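Local atomic coordinates of putative cell adhesion protein (Parabacteroides distasonis, PDB entry 3LIU), a protein that is a putative fimbrillin of the FimA/Mfa1 family, probably serving as a subunit of cell-surface pili that mediate adhesion. Residues A[226-229]-A[234-237]. Sequence-based numbering, arbitrary orientation.
Sequences DFFG and GYLD
Phe228 drives the edge of its ring into the face of Tyr235, a T-shaped stack with centroids 4.9 Å apart and planes at 70°. Phe228 CB does not point at 234-237; setting CG anti to the carbonyl carbon (chi1 -61°) swings the ring's far end across. Its CE1 comes 3.7 Å from Gly234 CA, which lies over one ring face in a CH-pi contact; CE2 lies 4.0 Å from Tyr235 CE1; and CZ, at the tip, stands over the centre of the Tyr235 ring, 3.6 Å above its plane. A flat aromatic suits this place: one face receives the glycine methylene, while its edge meets the second ring. In this FimA/Mfa1-family fimbrillin both segments belong to the loop connecting strands 193-213 and 238-240, antiparallel neighbours in one sheet, and residues 235-237 form a short 3-10 turn. Two bonds close it: Asp237 N to Gly234 O, and Gly234 N to the anti lone pair of Asp237 OD2 (2.9 Å, 163°), which suits a short aspartate. Large and apolar, Phe227 suits its buried site, packing on Lys209 and Val211 of strand 193-213, with CE2 3.7 Å from Asp237 CB and an edge turned to Asp237 O. Tyr235 OH is hydrogen-bonded to Glu296 OE1 and the backbone N of Lys293; an alanine here would probably leave the Phe228 edge without a ring face, and Glu296 and the Lys293 amide without their hydroxyl mate.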
ATOM      1  N   ASP A 226      -3.610  -6.920 -11.735  1.00 12.95           N
ATOM      2  CA  ASP A 226      -4.937  -7.154 -12.261  1.00 12.11           C
ATOM      3  C   ASP A 226      -5.505  -8.402 -11.620  1.00 10.00           C
ATOM      4  O   ASP A 226      -4.773  -9.351 -11.346  1.00 14.35           O
ATOM      5  CB  ASP A 226      -4.900  -7.372 -13.766  1.00 10.89           C
ATOM      6  CG  ASP A 226      -4.598  -6.141 -14.526  1.00 19.15           C
ATOM      7  OD1 ASP A 226      -4.563  -5.043 -13.965  1.00 17.08           O
ATOM      8  OD2 ASP A 226      -4.420  -6.269 -15.724  1.00 18.58           O
ATOM      9  N   PHE A 227      -6.809  -8.405 -11.396  1.00 13.35           N
ATOM     10  CA  PHE A 227      -7.526  -9.571 -10.830  1.00 12.02           C
ATOM     11  C   PHE A 227      -8.461 -10.150 -11.872  1.00 14.53           C
ATOM     12  O   PHE A 227      -8.854  -9.465 -12.812  1.00 13.58           O
ATOM     13  CB  PHE A 227      -8.314  -9.170  -9.580  1.00 10.08           C
ATOM     14  CG  PHE A 227      -7.530  -9.197  -8.287  1.00 12.44           C
ATOM     15  CD1 PHE A 227      -6.184  -8.770  -8.221  1.00  8.91           C
ATOM     16  CD2 PHE A 227      -8.173  -9.547  -7.111  1.00  9.13           C
ATOM     17  CE1 PHE A 227      -5.506  -8.719  -6.998  1.00  9.16           C
ATOM     18  CE2 PHE A 227      -7.508  -9.507  -5.866  1.00 14.40           C
ATOM     19  CZ  PHE A 227      -6.194  -9.100  -5.794  1.00 10.75           C
ATOM     20  N   PHE A 228      -8.824 -11.417 -11.699  1.00 16.25           N
ATOM     21  CA  PHE A 228      -9.681 -12.117 -12.647  1.00 15.35           C
ATOM     22  C   PHE A 228      -9.091 -12.117 -14.079  1.00 18.28           C
ATOM     23  O   PHE A 228      -7.865 -12.221 -14.225  1.00 17.84           O
ATOM     24  CB  PHE A 228     -11.112 -11.576 -12.542  1.00 17.24           C
ATOM     25  CG  PHE A 228     -11.705 -11.786 -11.182  1.00 14.64           C
ATOM     26  CD1 PHE A 228     -12.021 -13.071 -10.748  1.00 18.48           C
ATOM     27  CD2 PHE A 228     -11.853 -10.743 -10.306  1.00 10.71           C
ATOM     28  CE1 PHE A 228     -12.506 -13.293  -9.464  1.00 16.93           C
ATOM     29  CE2 PHE A 228     -12.368 -10.957  -9.021  1.00 14.73           C
ATOM     30  CZ  PHE A 228     -12.694 -12.219  -8.607  1.00 15.13           C
ATOM     31  N   GLY A 229      -9.927 -12.005 -15.116  1.00 16.27           N
ATOM     32  CA  GLY A 229      -9.445 -12.130 -16.505  1.00 20.55           C
ATOM     33  C   GLY A 229      -8.667 -13.414 -16.651  1.00 20.80           C
ATOM     34  O   GLY A 229      -9.116 -14.453 -16.190  1.00 24.46           O
ATOM     35  N   GLY A 234      -8.027 -13.887  -7.505  1.00 14.71           N
ATOM     36  CA  GLY A 234      -9.455 -13.797  -7.350  1.00 15.41           C
ATOM     37  C   GLY A 234      -9.850 -13.335  -5.988  1.00 12.86           C
ATOM     38  O   GLY A 234      -9.074 -12.673  -5.292  1.00 10.01           O
ATOM     39  N   TYR A 235     -11.070 -13.688  -5.589  1.00 13.14           N
ATOM     40  CA  TYR A 235     -11.627 -13.166  -4.371  1.00 11.43           C
ATOM     41  C   TYR A 235     -10.771 -13.465  -3.112  1.00 12.60           C
ATOM     42  O   TYR A 235     -10.691 -12.642  -2.206  1.00 11.32           O
ATOM     43  CB  TYR A 235     -13.067 -13.640  -4.165  1.00 12.02           C
ATOM     44  CG  TYR A 235     -14.110 -13.003  -5.088  1.00 11.91           C
ATOM     45  CD1 TYR A 235     -14.196 -11.609  -5.251  1.00 13.45           C
ATOM     46  CD2 TYR A 235     -15.031 -13.768  -5.749  1.00 16.33           C
ATOM     47  CE1 TYR A 235     -15.139 -11.034  -6.099  1.00  7.78           C
ATOM     48  CE2 TYR A 235     -15.997 -13.178  -6.596  1.00 13.03           C
ATOM     49  CZ  TYR A 235     -16.035 -11.810  -6.751  1.00 12.60           C
ATOM     50  OH  TYR A 235     -16.951 -11.214  -7.560  1.00  9.18           O
ATOM     51  N   LEU A 236     -10.171 -14.640  -3.022  1.00 11.74           N
ATOM     52  CA  LEU A 236      -9.389 -14.973  -1.819  1.00 14.28           C
ATOM     53  C   LEU A 236      -8.135 -14.056  -1.699  1.00 14.09           C
ATOM     54  O   LEU A 236      -7.537 -13.950  -0.620  1.00 14.26           O
ATOM     55  CB  LEU A 236      -8.954 -16.436  -1.837  1.00 13.76           C
ATOM     56  CG  LEU A 236     -10.072 -17.485  -1.688  1.00 17.23           C
ATOM     57  CD1 LEU A 236      -9.486 -18.841  -1.976  1.00 11.46           C
ATOM     58  CD2 LEU A 236     -10.714 -17.464  -0.326  1.00 15.27           C
ATOM     59  N   ASP A 237      -7.774 -13.407  -2.812  1.00 11.54           N
ATOM     60  CA  ASP A 237      -6.624 -12.482  -2.900  1.00 12.29           C
ATOM     61  C   ASP A 237      -6.943 -11.062  -2.504  1.00 12.62           C
ATOM     62  O   ASP A 237      -6.029 -10.270  -2.321  1.00 13.12           O
ATOM     63  CB  ASP A 237      -6.048 -12.501  -4.307  1.00 14.72           C
ATOM     64  CG  ASP A 237      -5.468 -13.867  -4.671  1.00 15.19           C
ATOM     65  OD1 ASP A 237      -4.455 -14.229  -4.042  1.00 14.65           O
ATOM     66  OD2 ASP A 237      -6.005 -14.534  -5.575  1.00 13.60           O
TER